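Local coordinates for uncharacterized protein (Aeromonas hydrophila J-1, PDB 6R1J) that is AhlC, a component of the tripartite alpha-pore-forming toxin AHL, here in soluble form, and probably helps build the membrane pore, at residues 106-117 with 204-215. The protein carries 3 engineered substitutions. Sequence-based numbering, arbitrary orientation.
Sequences SQSANDRITQDN and TTAFSQQFGSLI
Thr204 OG1 lies 2.7 Å from Asn117 OD1 and donates a hydrogen bond to it, the shorter of two hydroxyl-to-amide bonds that join helix 78-157 to helix 163-236. The C=O...donor angle of 117° and a tilt out of the carbonyl plane show that the hydroxyl comes from beside the oxygen and somewhat out of plane. A chi1 of 68° sets OG1 between the backbone N and the carbonyl carbon of Thr204, from where it meets Asn117. The second bond runs from Ser208 OG to Asn110 OD1 at 3.2 Å. The same amide works through its other end too: a water accepts from Asn110 ND2 at 2.8 Å and donates to Ser208 O, so both ends of the Asn110 amide are tied to one residue, which should hold the amide in one rotation. The axes of 106-117 and 204-215, 10.3 Å apart at 153°, define a nearly antiparallel pair, part of the long helical bundle of this alpha-pore-forming toxin component, and the packing is knobs-into-holes. Phe211 enters the hole formed by Ser106, Ala109, Asn110 and Ile113; Asn110 CB stands over one ring face, 4.1 Å from its centroid, in a CH-pi contact, while Ala109 CB and Ile113 CD1 reach the ring edge. Ile113 returns the knob among Thr204, Phe207, Ser208 and Phe211, its CD1 3.7 Å from Phe207 CD1. Packing is tight at the far end, where Ser106 CB and Ile215 CG1 are 3.5 Å apart. Met13 of helix 5-21 packs on both Phe207 and Phe211, and helix 28-70 touches Ile113 through Asn36 and Asn117 through Ile33.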
ATOM      1  N   SER A 106      -6.599 -24.049 -13.885  1.00 34.70           N
ATOM      2  CA  SER A 106      -6.277 -22.647 -13.528  1.00 31.99           C
ATOM      3  C   SER A 106      -6.849 -22.299 -12.149  1.00 32.28           C
ATOM      4  O   SER A 106      -6.108 -21.758 -11.338  1.00 33.67           O
ATOM      5  CB  SER A 106      -6.747 -21.689 -14.593  1.00 31.92           C
ATOM      6  OG  SER A 106      -6.039 -21.940 -15.804  1.00 32.74           O
ATOM      7  N   GLN A 107      -8.138 -22.526 -11.933  1.00 31.77           N
ATOM      8  CA  GLN A 107      -8.777 -22.207 -10.638  1.00 37.76           C
ATOM      9  C   GLN A 107      -8.075 -22.971  -9.495  1.00 41.21           C
ATOM     10  O   GLN A 107      -7.891 -22.355  -8.438  1.00 36.56           O
ATOM     11  CB  GLN A 107     -10.264 -22.510 -10.690  1.00 38.15           C
ATOM     12  CG  GLN A 107     -11.021 -21.456 -11.472  1.00 44.05           C
ATOM     13  CD  GLN A 107     -12.410 -21.927 -11.788  1.00 43.80           C
ATOM     14  OE1 GLN A 107     -12.655 -23.130 -11.892  1.00 44.30           O
ATOM     15  NE2 GLN A 107     -13.325 -20.970 -11.919  1.00 49.19           N
ATOM     16  N   SER A 108      -7.724 -24.240  -9.694  1.00 39.87           N
ATOM     17  CA  SER A 108      -7.019 -25.050  -8.657  1.00 39.22           C
ATOM     18  C   SER A 108      -5.743 -24.338  -8.248  1.00 35.93           C
ATOM     19  O   SER A 108      -5.546 -24.125  -7.078  1.00 35.35           O
ATOM     20  CB  SER A 108      -6.683 -26.431  -9.113  1.00 39.34           C
ATOM     21  OG  SER A 108      -7.879 -27.098  -9.410  1.00 51.76           O
ATOM     22  N   ALA A 109      -4.879 -24.048  -9.204  1.00 33.21           N
ATOM     23  CA  ALA A 109      -3.565 -23.461  -8.920  1.00 34.79           C
ATOM     24  C   ALA A 109      -3.754 -22.084  -8.258  1.00 38.35           C
ATOM     25  O   ALA A 109      -2.995 -21.756  -7.302  1.00 32.05           O
ATOM     26  CB  ALA A 109      -2.747 -23.353 -10.187  1.00 31.71           C
ATOM     27  N   ASN A 110      -4.651 -21.265  -8.816  1.00 31.90           N
ATOM     28  CA  ASN A 110      -4.834 -19.872  -8.327  1.00 31.44           C
ATOM     29  C   ASN A 110      -5.378 -19.917  -6.889  1.00 30.68           C
ATOM     30  O   ASN A 110      -4.945 -19.123  -6.056  1.00 29.35           O
ATOM     31  CB  ASN A 110      -5.758 -19.064  -9.235  1.00 30.01           C
ATOM     32  CG  ASN A 110      -5.675 -17.580  -8.965  1.00 30.24           C
ATOM     33  OD1 ASN A 110      -4.588 -17.020  -8.794  1.00 32.75           O
ATOM     34  ND2 ASN A 110      -6.825 -16.944  -8.942  1.00 37.35           N
ATOM     35  N   ASP A 111      -6.327 -20.791  -6.612  1.00 32.73           N
ATOM     36  CA  ASP A 111      -6.924 -20.907  -5.248  1.00 36.00           C
ATOM     37  C   ASP A 111      -5.847 -21.266  -4.206  1.00 32.17           C
ATOM     38  O   ASP A 111      -5.955 -20.770  -3.076  1.00 35.63           O
ATOM     39  CB  ASP A 111      -8.074 -21.914  -5.242  1.00 34.64           C
ATOM     40  CG  ASP A 111      -9.308 -21.418  -5.983  1.00 38.70           C
ATOM     41  OD1 ASP A 111      -9.336 -20.227  -6.379  1.00 39.81           O
ATOM     42  OD2 ASP A 111     -10.187 -22.221  -6.194  1.00 37.58           O
ATOM     43  N   ARG A 112      -4.855 -22.082  -4.568  1.00 34.17           N
ATOM     44  CA  ARG A 112      -3.737 -22.473  -3.665  1.00 36.41           C
ATOM     45  C   ARG A 112      -2.874 -21.236  -3.442  1.00 34.10           C
ATOM     46  O   ARG A 112      -2.413 -21.014  -2.303  1.00 32.76           O
ATOM     47  CB  ARG A 112      -2.949 -23.687  -4.180  1.00 35.00           C
ATOM     48  CG  ARG A 112      -3.698 -25.011  -4.078  1.00 37.34           C
ATOM     49  CD  ARG A 112      -2.773 -26.210  -4.232  1.00 39.09           C
ATOM     50  NE  ARG A 112      -1.807 -26.064  -5.334  1.00 41.00           N
ATOM     51  CZ  ARG A 112      -2.065 -26.419  -6.603  1.00 44.17           C
ATOM     52  NH1 ARG A 112      -3.243 -26.913  -6.931  1.00 47.83           N
ATOM     53  NH2 ARG A 112      -1.152 -26.279  -7.547  1.00 41.55           N
ATOM     54  N   ILE A 113      -2.673 -20.414  -4.466  1.00 28.75           N
ATOM     55  CA  ILE A 113      -1.930 -19.147  -4.280  1.00 29.16           C
ATOM     56  C   ILE A 113      -2.670 -18.299  -3.250  1.00 26.29           C
ATOM     57  O   ILE A 113      -2.011 -17.819  -2.319  1.00 31.52           O
ATOM     58  CB  ILE A 113      -1.709 -18.348  -5.597  1.00 29.21           C
ATOM     59  CG1 ILE A 113      -0.967 -19.200  -6.622  1.00 35.21           C
ATOM     60  CG2 ILE A 113      -0.976 -17.086  -5.221  1.00 27.89           C
ATOM     61  CD1 ILE A 113      -0.557 -18.468  -7.890  1.00 37.63           C
ATOM     62  N   THR A 114      -3.962 -18.111  -3.405  1.00 31.82           N
ATOM     63  CA  THR A 114      -4.756 -17.265  -2.463  1.00 35.59           C
ATOM     64  C   THR A 114      -4.638 -17.794  -1.015  1.00 33.91           C
ATOM     65  O   THR A 114      -4.425 -17.006  -0.089  1.00 31.12           O
ATOM     66  CB  THR A 114      -6.237 -17.328  -2.814  1.00 35.06           C
ATOM     67  OG1 THR A 114      -6.375 -16.971  -4.179  1.00 38.58           O
ATOM     68  CG2 THR A 114      -7.105 -16.462  -1.930  1.00 38.68           C
ATOM     69  N   GLN A 115      -4.756 -19.101  -0.812  1.00 31.60           N
ATOM     70  CA  GLN A 115      -4.626 -19.703   0.560  1.00 34.88           C
ATOM     71  C   GLN A 115      -3.218 -19.465   1.113  1.00 30.02           C
ATOM     72  O   GLN A 115      -3.078 -19.001   2.288  1.00 32.03           O
ATOM     73  CB  GLN A 115      -5.112 -21.165   0.538  1.00 32.69           C
ATOM     74  CG  GLN A 115      -6.603 -21.279   0.225  1.00 35.95           C
ATOM     75  CD  GLN A 115      -7.466 -20.629   1.282  1.00 38.67           C
ATOM     76  OE1 GLN A 115      -7.173 -20.709   2.469  1.00 39.03           O
ATOM     77  NE2 GLN A 115      -8.547 -19.978   0.874  1.00 36.86           N
ATOM     78  N   ASP A 116      -2.162 -19.666   0.323  1.00 29.60           N
ATOM     79  CA  ASP A 116      -0.788 -19.411   0.784  1.00 30.63           C
ATOM     80  C   ASP A 116      -0.624 -17.909   1.072  1.00 32.90           C
ATOM     81  O   ASP A 116       0.065 -17.528   2.047  1.00 29.96           O
ATOM     82  CB  ASP A 116       0.233 -19.999  -0.187  1.00 33.63           C
ATOM     83  CG  ASP A 116       0.340 -21.524  -0.096  1.00 39.46           C
ATOM     84  OD1 ASP A 116       0.344 -22.014   1.053  1.00 35.01           O
ATOM     85  OD2 ASP A 116       0.431 -22.198  -1.173  1.00 34.14           O
ATOM     86  N   ASN A 117      -1.243 -17.047   0.269  1.00 33.63           N
ATOM     87  CA  ASN A 117      -1.149 -15.584   0.520  1.00 31.00           C
ATOM     88  C   ASN A 117      -1.766 -15.232   1.877  1.00 25.60           C
ATOM     89  O   ASN A 117      -1.124 -14.487   2.622  1.00 30.02           O
ATOM     90  CB  ASN A 117      -1.845 -14.766  -0.560  1.00 32.51           C
ATOM     91  CG  ASN A 117      -0.951 -14.568  -1.766  1.00 45.57           C
ATOM     92  OD1 ASN A 117       0.237 -14.902  -1.723  1.00 43.17           O
ATOM     93  ND2 ASN A 117      -1.471 -13.924  -2.799  1.00 54.07           N
ATOM     94  N   THR A 204       3.259 -11.842  -5.438  1.00 31.04           N
ATOM     95  CA  THR A 204       2.315 -12.959  -5.550  1.00 32.26           C
ATOM     96  C   THR A 204       0.906 -12.404  -5.752  1.00 32.05           C
ATOM     97  O   THR A 204       0.137 -13.050  -6.450  1.00 32.86           O
ATOM     98  CB  THR A 204       2.410 -13.985  -4.406  1.00 37.33           C
ATOM     99  OG1 THR A 204       1.986 -13.428  -3.192  1.00 39.52           O
ATOM    100  CG2 THR A 204       3.822 -14.445  -4.161  1.00 38.89           C
ATOM    101  N   THR A 205       0.580 -11.243  -5.201  1.00 30.93           N
ATOM    102  CA  THR A 205      -0.768 -10.652  -5.420  1.00 32.14           C
ATOM    103  C   THR A 205      -0.873 -10.268  -6.911  1.00 31.61           C
ATOM    104  O   THR A 205      -1.927 -10.469  -7.505  1.00 34.16           O
ATOM    105  CB  THR A 205      -1.016  -9.437  -4.512  1.00 30.78           C
ATOM    106  OG1 THR A 205      -0.917  -9.903  -3.166  1.00 34.72           O
ATOM    107  CG2 THR A 205      -2.373  -8.797  -4.747  1.00 32.87           C
ATOM    108  N   ALA A 206       0.198  -9.737  -7.478  1.00 33.13           N
ATOM    109  CA  ALA A 206       0.190  -9.283  -8.887  1.00 33.46           C
ATOM    110  C   ALA A 206       0.046 -10.520  -9.770  1.00 33.28           C
ATOM    111  O   ALA A 206      -0.714 -10.506 -10.740  1.00 32.40           O
ATOM    112  CB  ALA A 206       1.420  -8.482  -9.165  1.00 36.19           C
ATOM    113  N   PHE A 207       0.728 -11.603  -9.427  1.00 33.26           N
ATOM    114  CA  PHE A 207       0.669 -12.859 -10.218  1.00 30.42           C
ATOM    115  C   PHE A 207      -0.762 -13.364 -10.239  1.00 30.13           C
ATOM    116  O   PHE A 207      -1.323 -13.684 -11.276  1.00 33.09           O
ATOM    117  CB  PHE A 207       1.635 -13.910  -9.680  1.00 30.67           C
ATOM    118  CG  PHE A 207       1.640 -15.169 -10.506  1.00 30.12           C
ATOM    119  CD1 PHE A 207       0.617 -16.087 -10.400  1.00 33.01           C
ATOM    120  CD2 PHE A 207       2.656 -15.397 -11.424  1.00 33.49           C
ATOM    121  CE1 PHE A 207       0.607 -17.233 -11.190  1.00 32.89           C
ATOM    122  CE2 PHE A 207       2.656 -16.551 -12.191  1.00 32.95           C
ATOM    123  CZ  PHE A 207       1.630 -17.462 -12.077  1.00 28.41           C
ATOM    124  N   SER A 208      -1.370 -13.395  -9.077  1.00 30.93           N
ATOM    125  CA  SER A 208      -2.766 -13.822  -8.878  1.00 32.65           C
ATOM    126  C   SER A 208      -3.776 -12.882  -9.588  1.00 32.36           C
ATOM    127  O   SER A 208      -4.760 -13.390 -10.089  1.00 31.96           O
ATOM    128  CB  SER A 208      -3.022 -13.921  -7.398  1.00 34.36           C
ATOM    129  OG  SER A 208      -4.364 -14.309  -7.175  1.00 42.60           O
ATOM    130  N   GLN A 209      -3.571 -11.569  -9.585  1.00 30.00           N
ATOM    131  CA  GLN A 209      -4.441 -10.630 -10.356  1.00 34.83           C
ATOM    132  C   GLN A 209      -4.347 -10.996 -11.860  1.00 29.00           C
ATOM    133  O   GLN A 209      -5.380 -11.144 -12.476  1.00 30.88           O
ATOM    134  CB  GLN A 209      -4.048  -9.182 -10.029  1.00 38.29           C
ATOM    135  CG  GLN A 209      -4.913  -8.089 -10.688  1.00 42.98           C
ATOM    136  CD  GLN A 209      -4.467  -7.772 -12.109  1.00 40.56           C
ATOM    137  OE1 GLN A 209      -3.281  -7.728 -12.424  1.00 37.60           O
ATOM    138  NE2 GLN A 209      -5.431  -7.608 -12.997  1.00 40.53           N
ATOM    139  N   GLN A 210      -3.154 -11.134 -12.427  1.00 30.44           N
ATOM    140  CA  GLN A 210      -2.966 -11.523 -13.849  1.00 31.04           C
ATOM    141  C   GLN A 210      -3.556 -12.914 -14.081  1.00 34.27           C
ATOM    142  O   GLN A 210      -4.263 -13.135 -15.102  1.00 30.78           O
ATOM    143  CB  GLN A 210      -1.490 -11.458 -14.211  1.00 29.07           C
ATOM    144  CG  GLN A 210      -0.912 -10.059 -14.089  1.00 30.53           C
ATOM    145  CD  GLN A 210      -1.347  -9.142 -15.214  1.00 34.06           C
ATOM    146  OE1 GLN A 210      -1.714  -9.616 -16.290  1.00 33.11           O
ATOM    147  NE2 GLN A 210      -1.306  -7.843 -14.942  1.00 34.35           N
ATOM    148  N   PHE A 211      -3.342 -13.846 -13.157  1.00 32.37           N
ATOM    149  CA  PHE A 211      -3.917 -15.204 -13.290  1.00 32.19           C
ATOM    150  C   PHE A 211      -5.442 -15.057 -13.338  1.00 33.60           C
ATOM    151  O   PHE A 211      -6.137 -15.764 -14.097  1.00 31.60           O
ATOM    152  CB  PHE A 211      -3.493 -16.099 -12.115  1.00 33.58           C
ATOM    153  CG  PHE A 211      -3.450 -17.580 -12.377  1.00 31.83           C
ATOM    154  CD1 PHE A 211      -4.024 -18.160 -13.499  1.00 35.56           C
ATOM    155  CD2 PHE A 211      -2.832 -18.419 -11.459  1.00 34.26           C
ATOM    156  CE1 PHE A 211      -3.907 -19.528 -13.748  1.00 34.19           C
ATOM    157  CE2 PHE A 211      -2.790 -19.796 -11.663  1.00 33.86           C
ATOM    158  CZ  PHE A 211      -3.316 -20.349 -12.808  1.00 34.94           C
ATOM    159  N   GLY A 212      -6.001 -14.219 -12.461  1.00 31.72           N
ATOM    160  CA  GLY A 212      -7.464 -13.999 -12.430  1.00 31.82           C
ATOM    161  C   GLY A 212      -7.972 -13.485 -13.789  1.00 30.78           C
ATOM    162  O   GLY A 212      -9.082 -13.857 -14.209  1.00 28.51           O
ATOM    163  N   SER A 213      -7.226 -12.594 -14.442  1.00 32.22           N
ATOM    164  CA  SER A 213      -7.630 -12.052 -15.766  1.00 32.98           C
ATOM    165  C   SER A 213      -7.632 -13.204 -16.773  1.00 31.99           C
ATOM    166  O   SER A 213      -8.558 -13.298 -17.592  1.00 31.74           O
ATOM    167  CB  SER A 213      -6.741 -10.935 -16.187  1.00 35.23           C
ATOM    168  OG  SER A 213      -6.979  -9.815 -15.358  1.00 41.53           O
ATOM    169  N   LEU A 214      -6.630 -14.074 -16.701  1.00 32.13           N
ATOM    170  CA  LEU A 214      -6.574 -15.278 -17.567  1.00 32.16           C
ATOM    171  C   LEU A 214      -7.791 -16.175 -17.313  1.00 30.88           C
ATOM    172  O   LEU A 214      -8.460 -16.585 -18.298  1.00 29.83           O
ATOM    173  CB  LEU A 214      -5.235 -15.988 -17.363  1.00 31.95           C
ATOM    174  CG  LEU A 214      -5.011 -17.268 -18.180  1.00 35.77           C
ATOM    175  CD1 LEU A 214      -3.511 -17.504 -18.384  1.00 41.05           C
ATOM    176  CD2 LEU A 214      -5.637 -18.480 -17.510  1.00 34.46           C
ATOM    177  N   ILE A 215      -8.100 -16.471 -16.054  1.00 32.63           N
ATOM    178  CA  ILE A 215      -9.239 -17.359 -15.677  1.00 30.52           C
ATOM    179  C   ILE A 215     -10.556 -16.756 -16.164  1.00 29.16           C
ATOM    180  O   ILE A 215     -11.393 -17.495 -16.656  1.00 29.45           O
ATOM    181  CB  ILE A 215      -9.194 -17.599 -14.159  1.00 33.23           C
ATOM    182  CG1 ILE A 215      -8.055 -18.574 -13.831  1.00 34.50           C
ATOM    183  CG2 ILE A 215     -10.530 -18.062 -13.601  1.00 33.54           C
ATOM    184  CD1 ILE A 215      -7.712 -18.616 -12.327  1.00 36.46           C
TER
HETATM  185  O   HOH W   1      -7.026 -14.125  -8.844  1.00 42.44           O